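Local coordinates for protein A52 (Vaccinia virus, PDB 2VVW), which is a Bcl-2-like viral protein that targets host Toll-like receptor signalling complexes, binding TRAF6 and IRAK2, inhibiting NF-kappa-B signalling and so suppressing the innate immune response, at residues A[82-87]-A[100-105]; A[104-109]-A[126-131]; A[64-67]-A[71-74]. All blocks are in the same frame, centred on the assembly; numbering follows the deposited sequence.

Interaction 1 of 3, residues A[82-87]-A[100-105]; sequences DYIKVQ and ISMIGL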
ATOM      1  N   ASP A  82      -6.283 -19.368 -10.628  1.00 19.46           N
ATOM      2  CA  ASP A  82      -6.887 -20.613 -11.116  1.00 20.47           C
ATOM      3  C   ASP A  82      -6.959 -21.619  -9.958  1.00 21.44           C
ATOM      4  O   ASP A  82      -7.990 -22.248  -9.732  1.00 20.70           O
ATOM      5  CB  ASP A  82      -6.109 -21.155 -12.326  1.00 21.65           C
ATOM      6  CG  ASP A  82      -6.640 -22.488 -12.835  1.00 23.27           C
ATOM      7  OD1 ASP A  82      -6.290 -23.511 -12.228  1.00 23.70           O
ATOM      8  OD2 ASP A  82      -7.384 -22.522 -13.845  1.00 21.00           O
ATOM      9  N   TYR A  83      -5.861 -21.713  -9.205  1.00 19.97           N
ATOM     10  CA  TYR A  83      -5.759 -22.608  -8.040  1.00 21.90           C
ATOM     11  C   TYR A  83      -6.768 -22.328  -6.924  1.00 20.09           C
ATOM     12  O   TYR A  83      -7.356 -23.253  -6.344  1.00 20.41           O
ATOM     13  CB  TYR A  83      -4.321 -22.547  -7.493  1.00 21.04           C
ATOM     14  CG  TYR A  83      -4.098 -23.347  -6.236  1.00 25.39           C
ATOM     15  CD1 TYR A  83      -3.863 -24.717  -6.295  1.00 26.60           C
ATOM     16  CD2 TYR A  83      -4.101 -22.729  -4.978  1.00 27.31           C
ATOM     17  CE1 TYR A  83      -3.671 -25.470  -5.127  1.00 28.43           C
ATOM     18  CE2 TYR A  83      -3.910 -23.475  -3.810  1.00 27.81           C
ATOM     19  CZ  TYR A  83      -3.691 -24.840  -3.893  1.00 27.61           C
ATOM     20  OH  TYR A  83      -3.493 -25.586  -2.744  1.00 29.62           O
ATOM     21  N   ILE A  84      -6.960 -21.049  -6.625  1.00 19.73           N
ATOM     22  CA  ILE A  84      -7.964 -20.600  -5.677  1.00 20.35           C
ATOM     23  C   ILE A  84      -9.361 -21.047  -6.127  1.00 21.18           C
ATOM     24  O   ILE A  84     -10.161 -21.514  -5.321  1.00 22.95           O
ATOM     25  CB  ILE A  84      -7.922 -19.047  -5.509  1.00 21.58           C
ATOM     26  CG1 ILE A  84      -6.625 -18.601  -4.826  1.00 23.31           C
ATOM     27  CG2 ILE A  84      -9.156 -18.533  -4.763  1.00 26.40           C
ATOM     28  CD1 ILE A  84      -6.251 -19.381  -3.566  1.00 25.65           C
ATOM     29  N   LYS A  85      -9.653 -20.905  -7.407  1.00 22.44           N
ATOM     30  CA  LYS A  85     -10.921 -21.404  -7.965  1.00 23.04           C
ATOM     31  C   LYS A  85     -11.075 -22.930  -7.841  1.00 24.04           C
ATOM     32  O   LYS A  85     -12.156 -23.432  -7.519  1.00 26.02           O
ATOM     33  CB  LYS A  85     -11.092 -20.943  -9.422  1.00 24.77           C
ATOM     34  CG  LYS A  85     -11.408 -19.428  -9.553  1.00 26.59           C
ATOM     35  CD  LYS A  85     -11.219 -18.904 -10.974  1.00 25.90           C
ATOM     36  CE  LYS A  85     -11.769 -17.472 -11.144  1.00 28.43           C
ATOM     37  NZ  LYS A  85     -11.611 -16.968 -12.555  1.00 25.47           N
ATOM     38  N   VAL A  86      -9.991 -23.659  -8.089  1.00 23.71           N
ATOM     39  CA  VAL A  86      -9.957 -25.095  -7.846  1.00 24.25           C
ATOM     40  C   VAL A  86     -10.360 -25.431  -6.400  1.00 24.10           C
ATOM     41  O   VAL A  86     -11.269 -26.240  -6.174  1.00 24.60           O
ATOM     42  CB  VAL A  86      -8.557 -25.696  -8.174  1.00 23.63           C
ATOM     43  CG1 VAL A  86      -8.437 -27.158  -7.686  1.00 21.82           C
ATOM     44  CG2 VAL A  86      -8.290 -25.608  -9.681  1.00 24.22           C
ATOM     45  N   GLN A  87      -9.687 -24.816  -5.428  1.00 24.74           N
ATOM     46  CA  GLN A  87      -9.941 -25.126  -4.011  1.00 26.30           C
ATOM     47  C   GLN A  87     -11.379 -24.847  -3.652  1.00 27.42           C
ATOM     48  O   GLN A  87     -12.038 -25.662  -3.001  1.00 28.69           O
ATOM     49  CB  GLN A  87      -9.032 -24.329  -3.072  1.00 26.69           C
ATOM     50  CG  GLN A  87      -7.562 -24.486  -3.273  1.00 25.60           C
ATOM     51  CD  GLN A  87      -7.131 -25.896  -3.525  1.00 31.44           C
ATOM     52  OE1 GLN A  87      -6.498 -26.186  -4.540  1.00 37.24           O
ATOM     53  NE2 GLN A  87      -7.460 -26.787  -2.609  1.00 26.84           N
ATOM     54  N   ILE A 100      -9.684 -18.853   6.620  1.00 21.92           N
ATOM     55  CA  ILE A 100      -8.476 -18.542   7.378  1.00 22.25           C
ATOM     56  C   ILE A 100      -7.238 -19.174   6.716  1.00 23.12           C
ATOM     57  O   ILE A 100      -6.210 -18.519   6.529  1.00 23.11           O
ATOM     58  CB  ILE A 100      -8.613 -19.015   8.839  1.00 23.76           C
ATOM     59  CG1 ILE A 100      -9.600 -18.098   9.589  1.00 26.19           C
ATOM     60  CG2 ILE A 100      -7.255 -19.068   9.526  1.00 23.32           C
ATOM     61  CD1 ILE A 100     -10.068 -18.620  10.961  1.00 27.73           C
ATOM     62  N   SER A 101      -7.326 -20.449   6.355  1.00 24.58           N
ATOM     63  CA  SER A 101      -6.189 -21.128   5.699  1.00 23.80           C
ATOM     64  C   SER A 101      -5.843 -20.427   4.384  1.00 23.60           C
ATOM     65  O   SER A 101      -4.681 -20.285   4.010  1.00 22.60           O
ATOM     66  CB  SER A 101      -6.505 -22.598   5.402  1.00 25.34           C
ATOM     67  OG  SER A 101      -6.665 -23.374   6.577  1.00 26.80           O
ATOM     68  N   MET A 102      -6.873 -20.000   3.676  1.00 23.04           N
ATOM     69  CA  MET A 102      -6.689 -19.328   2.411  1.00 23.41           C
ATOM     70  C   MET A 102      -5.973 -17.986   2.584  1.00 22.68           C
ATOM     71  O   MET A 102      -5.139 -17.621   1.753  1.00 22.11           O
ATOM     72  CB  MET A 102      -8.038 -19.177   1.732  1.00 23.54           C
ATOM     73  CG  MET A 102      -7.960 -18.597   0.368  1.00 26.41           C
ATOM     74  SD  MET A 102      -8.232 -16.826   0.483  1.00 32.00           S
ATOM     75  CE  MET A 102      -7.798 -16.374  -1.209  1.00 28.94           C
ATOM     76  N   ILE A 103      -6.255 -17.269   3.673  1.00 22.27           N
ATOM     77  CA  ILE A 103      -5.557 -16.017   3.951  1.00 20.82           C
ATOM     78  C   ILE A 103      -4.081 -16.328   4.193  1.00 20.32           C
ATOM     79  O   ILE A 103      -3.200 -15.662   3.653  1.00 19.27           O
ATOM     80  CB  ILE A 103      -6.168 -15.268   5.153  1.00 20.42           C
ATOM     81  CG1 ILE A 103      -7.489 -14.600   4.763  1.00 22.51           C
ATOM     82  CG2 ILE A 103      -5.226 -14.201   5.682  1.00 21.55           C
ATOM     83  CD1 ILE A 103      -8.348 -14.184   5.989  1.00 20.47           C
ATOM     84  N   GLY A 104      -3.813 -17.369   4.959  1.00 21.00           N
ATOM     85  CA  GLY A 104      -2.432 -17.792   5.185  1.00 22.54           C
ATOM     86  C   GLY A 104      -1.706 -18.209   3.916  1.00 23.52           C
ATOM     87  O   GLY A 104      -0.504 -18.013   3.801  1.00 23.86           O
ATOM     88  N   LEU A 105      -2.448 -18.798   2.977  1.00 24.59           N
ATOM     89  CA  LEU A 105      -1.905 -19.236   1.694  1.00 24.21           C
ATOM     90  C   LEU A 105      -1.491 -18.024   0.865  1.00 21.66           C
ATOM     91  O   LEU A 105      -0.401 -17.989   0.317  1.00 22.64           O
ATOM     92  CB  LEU A 105      -2.954 -20.057   0.938  1.00 24.39           C
ATOM     93  CG  LEU A 105      -2.618 -20.526  -0.483  1.00 28.12           C
ATOM     94  CD1 LEU A 105      -1.649 -21.695  -0.443  1.00 32.06           C
ATOM     95  CD2 LEU A 105      -3.904 -20.886  -1.234  1.00 28.32           C
TER
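The phenol ring of Tyr83 meets Leu105 at its rim. The methyl CD2 of Leu105 lies in the ring plane, 3.7 Å from Tyr83 CE2, so it abuts an edge and does not sit over the pi face. One face of the same ring is visited from within its own helix: Gln87 OE1, one turn on, stands 2.9 Å above the plane, displaced toward the rim. Tyr83 carries its ring across to helix 96-115 because CG is anti to the backbone N (chi1 176°).

Ile84 supplies the other half of the contact. Its CB leaves the helix obliquely, but CG1 and CD1 bend back toward the partner, bringing CD1 to 3.6 Å from Leu105 CD2. The Ile84 and Leu105 side chains lie alongside, heading opposite ways, and the Leu105 methyl fits the notch that Ile84 CD1 makes with the tyrosine edge. Met102 CE, at the end of a chain bent at chi2 (-95°), approaches the same Ile84 CD1 more loosely at 4.1 Å; Met102 comes in roughly perpendicular to Ile84. All four residues are buried, and the interface is wholly apolar.

The two short segments run nearly antiparallel (164°), but their axes come no closer than 12.5 Å. Long side chains therefore bridge the gap from both helices, and the two segments bury just 160 Å² between them. Other helices share the same side chains. Helix 123-132 packs against Met102 through Ala128, Ile129 and Phe132. Leu65 of helix 62-68 touches both Tyr83 and Leu105, while Phe59 of helix 51-59 lies against Tyr83. The contact thus forms one part of a multi-helix hydrophobic core, with helix 96-115 running through it and helix 76-90 to one side.

Interaction 2 of 3, residues A[104-109]-A[126-131]; sequences GLCACV and LRAIKL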
ATOM      1  N   GLY A 104      -3.813 -17.369   4.959  1.00 21.00           N
ATOM      2  CA  GLY A 104      -2.432 -17.792   5.185  1.00 22.54           C
ATOM      3  C   GLY A 104      -1.706 -18.209   3.916  1.00 23.52           C
ATOM      4  O   GLY A 104      -0.504 -18.013   3.801  1.00 23.86           O
ATOM      5  N   LEU A 105      -2.448 -18.798   2.977  1.00 24.59           N
ATOM      6  CA  LEU A 105      -1.905 -19.236   1.694  1.00 24.21           C
ATOM      7  C   LEU A 105      -1.491 -18.024   0.865  1.00 21.66           C
ATOM      8  O   LEU A 105      -0.401 -17.989   0.317  1.00 22.64           O
ATOM      9  CB  LEU A 105      -2.954 -20.057   0.938  1.00 24.39           C
ATOM     10  CG  LEU A 105      -2.618 -20.526  -0.483  1.00 28.12           C
ATOM     11  CD1 LEU A 105      -1.649 -21.695  -0.443  1.00 32.06           C
ATOM     12  CD2 LEU A 105      -3.904 -20.886  -1.234  1.00 28.32           C
ATOM     13  N   CYS A 106      -2.377 -17.039   0.774  1.00 19.78           N
ATOM     14  CA  CYS A 106      -2.077 -15.767   0.105  1.00 19.03           C
ATOM     15  C   CYS A 106      -0.792 -15.163   0.648  1.00 18.76           C
ATOM     16  O   CYS A 106       0.065 -14.707  -0.111  1.00 20.17           O
ATOM     17  CB  CYS A 106      -3.235 -14.789   0.310  1.00 19.39           C
ATOM     18  SG  CYS A 106      -4.657 -15.261  -0.648  1.00 23.40           S
ATOM     19  N   ALA A 107      -0.682 -15.165   1.971  1.00 18.04           N
ATOM     20  CA  ALA A 107       0.480 -14.623   2.682  1.00 18.33           C
ATOM     21  C   ALA A 107       1.773 -15.322   2.312  1.00 19.86           C
ATOM     22  O   ALA A 107       2.828 -14.674   2.112  1.00 20.70           O
ATOM     23  CB  ALA A 107       0.265 -14.735   4.165  1.00 17.60           C
ATOM     24  N   CYS A 108       1.728 -16.646   2.294  1.00 20.87           N
ATOM     25  CA  CYS A 108       2.909 -17.431   1.940  1.00 22.26           C
ATOM     26  C   CYS A 108       3.269 -17.229   0.461  1.00 20.91           C
ATOM     27  O   CYS A 108       4.427 -17.221   0.107  1.00 21.61           O
ATOM     28  CB  CYS A 108       2.689 -18.913   2.261  1.00 25.12           C
ATOM     29  SG  CYS A 108       2.602 -19.260   4.054  1.00 28.10           S
ATOM     30  N   VAL A 109       2.267 -17.058  -0.392  1.00 19.62           N
ATOM     31  CA  VAL A 109       2.494 -16.791  -1.816  1.00 20.30           C
ATOM     32  C   VAL A 109       3.089 -15.392  -2.028  1.00 22.09           C
ATOM     33  O   VAL A 109       4.043 -15.225  -2.792  1.00 21.93           O
ATOM     34  CB  VAL A 109       1.182 -16.973  -2.641  1.00 18.71           C
ATOM     35  CG1 VAL A 109       1.336 -16.455  -4.069  1.00 17.98           C
ATOM     36  CG2 VAL A 109       0.758 -18.456  -2.630  1.00 18.01           C
ATOM     37  N   LEU A 126      -5.635  -9.802  -3.036  1.00 23.39           N
ATOM     38  CA  LEU A 126      -6.932  -9.172  -2.798  1.00 24.45           C
ATOM     39  C   LEU A 126      -7.968  -9.756  -3.722  1.00 24.39           C
ATOM     40  O   LEU A 126      -9.118  -9.985  -3.304  1.00 23.20           O
ATOM     41  CB  LEU A 126      -6.892  -7.647  -2.990  1.00 26.40           C
ATOM     42  CG  LEU A 126      -5.712  -6.879  -2.383  1.00 31.34           C
ATOM     43  CD1 LEU A 126      -5.767  -5.372  -2.739  1.00 33.76           C
ATOM     44  CD2 LEU A 126      -5.664  -7.103  -0.902  1.00 29.77           C
ATOM     45  N   ARG A 127      -7.594  -9.973  -4.988  1.00 23.86           N
ATOM     46  CA  ARG A 127      -8.535 -10.566  -5.952  0.60 24.57           C
ATOM     47  C   ARG A 127      -8.947 -11.949  -5.451  1.00 22.91           C
ATOM     48  O   ARG A 127     -10.100 -12.306  -5.495  1.00 21.79           O
ATOM     49  CB  ARG A 127      -7.910 -10.657  -7.356  0.60 24.54           C
ATOM     50  CG  ARG A 127      -8.904 -10.987  -8.467  0.60 27.38           C
ATOM     51  CD  ARG A 127      -8.255 -11.102  -9.851  0.60 29.29           C
ATOM     52  NE  ARG A 127      -7.450  -9.943 -10.242  0.60 31.23           N
ATOM     53  CZ  ARG A 127      -6.935  -9.763 -11.463  0.60 34.53           C
ATOM     54  NH1 ARG A 127      -7.145 -10.654 -12.426  0.60 38.32           N
ATOM     55  NH2 ARG A 127      -6.207  -8.683 -11.731  0.60 33.03           N
ATOM     56  N   ALA A 128      -7.984 -12.715  -4.963  1.00 21.26           N
ATOM     57  CA  ALA A 128      -8.259 -14.062  -4.451  1.00 22.45           C
ATOM     58  C   ALA A 128      -9.238 -14.034  -3.270  1.00 22.76           C
ATOM     59  O   ALA A 128     -10.188 -14.816  -3.236  1.00 23.75           O
ATOM     60  CB  ALA A 128      -6.937 -14.740  -4.030  1.00 18.53           C
ATOM     61  N   ILE A 129      -8.992 -13.130  -2.310  1.00 24.44           N
ATOM     62  CA  ILE A 129      -9.846 -12.970  -1.109  1.00 24.85           C
ATOM     63  C   ILE A 129     -11.268 -12.657  -1.501  1.00 25.52           C
ATOM     64  O   ILE A 129     -12.207 -13.247  -0.975  1.00 24.71           O
ATOM     65  CB  ILE A 129      -9.327 -11.834  -0.149  1.00 25.25           C
ATOM     66  CG1 ILE A 129      -7.997 -12.221   0.500  1.00 26.05           C
ATOM     67  CG2 ILE A 129     -10.355 -11.493   0.933  1.00 27.47           C
ATOM     68  CD1 ILE A 129      -8.013 -13.461   1.314  1.00 29.36           C
ATOM     69  N   LYS A 130     -11.432 -11.747  -2.456  1.00 27.41           N
ATOM     70  CA  LYS A 130     -12.771 -11.394  -2.943  1.00 29.82           C
ATOM     71  C   LYS A 130     -13.500 -12.572  -3.612  1.00 30.21           C
ATOM     72  O   LYS A 130     -14.725 -12.666  -3.525  1.00 31.16           O
ATOM     73  CB  LYS A 130     -12.691 -10.212  -3.911  1.00 30.96           C
ATOM     74  CG  LYS A 130     -12.455  -8.846  -3.252  1.00 35.10           C
ATOM     75  CD  LYS A 130     -11.978  -7.819  -4.298  1.00 36.96           C
ATOM     76  CE  LYS A 130     -12.148  -6.363  -3.835  1.00 42.27           C
ATOM     77  NZ  LYS A 130     -11.352  -5.375  -4.676  1.00 44.54           N
ATOM     78  N   LEU A 131     -12.762 -13.465  -4.280  1.00 30.41           N
ATOM     79  CA  LEU A 131     -13.364 -14.662  -4.910  1.00 30.02           C
ATOM     80  C   LEU A 131     -13.793 -15.697  -3.877  1.00 28.94           C
ATOM     81  O   LEU A 131     -14.764 -16.428  -4.074  1.00 29.27           O
ATOM     82  CB  LEU A 131     -12.376 -15.370  -5.860  1.00 30.21           C
ATOM     83  CG  LEU A 131     -12.141 -14.854  -7.276  1.00 30.57           C
ATOM     84  CD1 LEU A 131     -10.991 -15.648  -7.891  1.00 31.24           C
ATOM     85  CD2 LEU A 131     -13.409 -14.965  -8.126  1.00 32.76           C
TER
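Cys106 and Ala128 mark the nearest backbone approach of these two helical segments, with their CA atoms 7.9 Å apart. Small residues occupy this point on both sides, and both have their CB directed at the partner helix. The thiol of Cys106 does the touching: SG is anti to the carbonyl carbon (chi1 -72°) and lies 4.1 Å from the methyl CB of Ala128. Ile129 adds a second, looser contact from the next position along. Its CB starts off obliquely, but the side chain turns inward and places CD1 4.3 Å from Cys106 SG. The sulfur thus rests against two methyl groups in van der Waals contact. All three residues are buried, although the area lost between the segments is modest (87 Å²). Phe80 of helix 76-90 and Phe29 of helix 21-35 also pack on Cys106, so the sulfur sits where four helices converge. Such packing is characteristic of the all-helical Bcl-2-like fold, in which a hydrophobic central helix, here most plausibly helix 96-115, is enclosed by its neighbours.

Interaction 3 of 3, residues A[64-67]-A[71-74]; sequences ELKQ and LNSE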
ATOM      1  N   GLU A  64       6.058 -26.741  -2.512  1.00 31.22           N
ATOM      2  CA  GLU A  64       5.205 -27.501  -3.412  1.00 32.78           C
ATOM      3  C   GLU A  64       4.373 -26.588  -4.309  1.00 29.24           C
ATOM      4  O   GLU A  64       4.258 -26.834  -5.512  1.00 27.81           O
ATOM      5  CB  GLU A  64       4.274 -28.439  -2.638  1.00 34.21           C
ATOM      6  CG  GLU A  64       3.053 -28.851  -3.463  1.00 37.47           C
ATOM      7  CD  GLU A  64       2.329 -30.067  -2.924  1.00 40.66           C
ATOM      8  OE1 GLU A  64       2.389 -30.325  -1.693  1.00 48.34           O
ATOM      9  OE2 GLU A  64       1.694 -30.764  -3.758  1.00 51.18           O
ATOM     10  N   LEU A  65       3.780 -25.556  -3.709  1.00 27.34           N
ATOM     11  CA  LEU A  65       2.909 -24.634  -4.437  1.00 26.50           C
ATOM     12  C   LEU A  65       3.693 -23.783  -5.428  1.00 24.89           C
ATOM     13  O   LEU A  65       3.275 -23.593  -6.563  1.00 26.09           O
ATOM     14  CB  LEU A  65       2.168 -23.721  -3.456  1.00 25.94           C
ATOM     15  CG  LEU A  65       1.149 -24.413  -2.548  1.00 31.72           C
ATOM     16  CD1 LEU A  65       0.915 -23.574  -1.281  1.00 33.25           C
ATOM     17  CD2 LEU A  65      -0.153 -24.645  -3.312  1.00 34.42           C
ATOM     18  N   LYS A  66       4.842 -23.278  -4.994  1.00 26.20           N
ATOM     19  CA  LYS A  66       5.726 -22.513  -5.872  1.00 26.04           C
ATOM     20  C   LYS A  66       6.022 -23.280  -7.164  1.00 26.83           C
ATOM     21  O   LYS A  66       5.924 -22.719  -8.259  1.00 26.08           O
ATOM     22  CB  LYS A  66       7.025 -22.157  -5.143  1.00 26.38           C
ATOM     23  CG  LYS A  66       7.993 -21.302  -5.964  1.00 28.17           C
ATOM     24  CD  LYS A  66       9.284 -20.982  -5.195  1.00 29.96           C
ATOM     25  CE  LYS A  66      10.344 -20.464  -6.144  1.00 32.80           C
ATOM     26  NZ  LYS A  66      11.567 -20.042  -5.425  1.00 38.24           N
ATOM     27  N   GLN A  67       6.384 -24.557  -7.030  1.00 28.91           N
ATOM     28  CA  GLN A  67       6.648 -25.423  -8.182  1.00 30.09           C
ATOM     29  C   GLN A  67       5.386 -25.706  -9.009  1.00 29.86           C
ATOM     30  O   GLN A  67       5.351 -25.426 -10.208  1.00 29.07           O
ATOM     31  CB  GLN A  67       7.272 -26.740  -7.716  1.00 31.15           C
ATOM     32  CG  GLN A  67       7.545 -27.733  -8.824  1.00 33.98           C
ATOM     33  CD  GLN A  67       8.549 -27.223  -9.840  1.00 35.23           C
ATOM     34  OE1 GLN A  67       9.432 -26.427  -9.512  1.00 34.81           O
ATOM     35  NE2 GLN A  67       8.423 -27.693 -11.083  1.00 35.09           N
ATOM     36  N   LEU A  71       4.955 -20.011  -9.672  1.00 23.65           N
ATOM     37  CA  LEU A  71       4.545 -18.730  -9.129  1.00 22.13           C
ATOM     38  C   LEU A  71       5.348 -17.552  -9.660  1.00 21.81           C
ATOM     39  O   LEU A  71       4.789 -16.482  -9.863  1.00 18.47           O
ATOM     40  CB  LEU A  71       4.587 -18.750  -7.589  1.00 22.37           C
ATOM     41  CG  LEU A  71       3.478 -19.484  -6.830  1.00 20.15           C
ATOM     42  CD1 LEU A  71       3.734 -19.407  -5.328  1.00 21.87           C
ATOM     43  CD2 LEU A  71       2.044 -18.951  -7.182  1.00 18.40           C
ATOM     44  N   ASN A  72       6.650 -17.740  -9.896  1.00 22.00           N
ATOM     45  CA  ASN A  72       7.487 -16.637 -10.342  1.00 23.71           C
ATOM     46  C   ASN A  72       7.538 -16.526 -11.862  1.00 26.15           C
ATOM     47  O   ASN A  72       8.259 -15.678 -12.396  1.00 26.22           O
ATOM     48  CB  ASN A  72       8.904 -16.772  -9.772  1.00 24.09           C
ATOM     49  CG  ASN A  72       8.984 -16.419  -8.289  1.00 23.99           C
ATOM     50  OD1 ASN A  72       8.148 -15.692  -7.765  1.00 29.19           O
ATOM     51  ND2 ASN A  72      10.027 -16.930  -7.608  1.00 22.70           N
ATOM     52  N   SER A  73       6.756 -17.352 -12.564  1.00 25.41           N
ATOM     53  CA  SER A  73       6.688 -17.263 -14.022  1.00 28.11           C
ATOM     54  C   SER A  73       5.788 -16.127 -14.458  1.00 28.10           C
ATOM     55  O   SER A  73       5.050 -15.564 -13.651  1.00 26.56           O
ATOM     56  CB  SER A  73       6.161 -18.569 -14.625  1.00 28.44           C
ATOM     57  OG  SER A  73       4.795 -18.732 -14.333  1.00 26.33           O
ATOM     58  N   GLU A  74       5.818 -15.821 -15.753  1.00 28.53           N
ATOM     59  CA  GLU A  74       4.967 -14.800 -16.318  1.00 29.81           C
ATOM     60  C   GLU A  74       3.496 -15.075 -15.990  1.00 27.81           C
ATOM     61  O   GLU A  74       2.715 -14.150 -15.818  1.00 25.18           O
ATOM     62  CB  GLU A  74       5.152 -14.731 -17.842  1.00 33.24           C
ATOM     63  CG  GLU A  74       4.571 -13.485 -18.479  1.00 41.93           C
ATOM     64  CD  GLU A  74       5.315 -12.209 -18.074  1.00 50.84           C
ATOM     65  OE1 GLU A  74       6.563 -12.156 -18.244  1.00 56.93           O
ATOM     66  OE2 GLU A  74       4.648 -11.258 -17.588  1.00 56.21           O
TER
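Lys66 and Leu71 make a local contact at the C-terminal end of helix 62-68, where the loop leading to helix 76-90 turns back on the last helical turn. Its centre lies about 17 Å from the centre of the chain, and it is partly buried. Leu71 N donates to Lys66 O across 3.2 Å, a bond from residue i+5, one further along than the i+4 donor of a regular alpha-helix. The N-H points fairly straight at the oxygen (161°), and the donor lies in the carbonyl plane on a lone pair, with a C=O...N angle of 143°.

The same turn brings the Leu71 side chain onto the helix backbone. Its methyl CD1 lies 3.7 Å from Lys66 CA, and CG is 4.1 Å from the carbonyl oxygen of Leu65. With CG anti to its own carbonyl carbon (chi1 -76°), the isobutyl group lies against the helix. Beside it, the extended chain of Lys66 passes Asn72 at a slant, with CE 3.8 Å from Asn72 ND2; the two side chains pack without a bond between them. Val112 of helix 96-115 touches both.

The loop is held at further points along its length. Leu71 O accepts a bond from Trp113 NE1, and Ser73 O one from Arg121 NH2. Ser73 OG bonds to Arg70 O and makes a weak capping bond to Glu75 N ahead of helix 76-90.

Chemically, the two segments are joined by one polar backbone link flanked by packing. The bond engages a carbonyl in the last turn of the helix, while buried Leu71 covers adjacent backbone. Because the Lys66 ammonium group and the Asn72 amide nitrogen are both N-H donors, their proximity probably brings no attraction, and the exposed lysine acts here mainly through its methylenes.

In the fold
Interactions 1 and 2 are successive parts of one core: both use helix 96-115, share Gly104 and Leu105, and have centres about 6 Å apart. Met102 joins them directly, its CE 3.4 Å from Ala128 CB and its SD 3.5 Å from Ile129 CD1. Interaction 3 lies farther out, its centre about 14 Å from that of interaction 1 and about 15 Å from that of interaction 2, yet reaches the same core: Leu65 CD1 is 3.3 Å from Leu105 CD1, and Leu71 CD1 is 4.0 Å from Val109 CG1. Along the chain, interaction 3 comes first, and its loop leads into helix 76-90, which packs beside helix 96-115, whose other neighbours include helix 123-132.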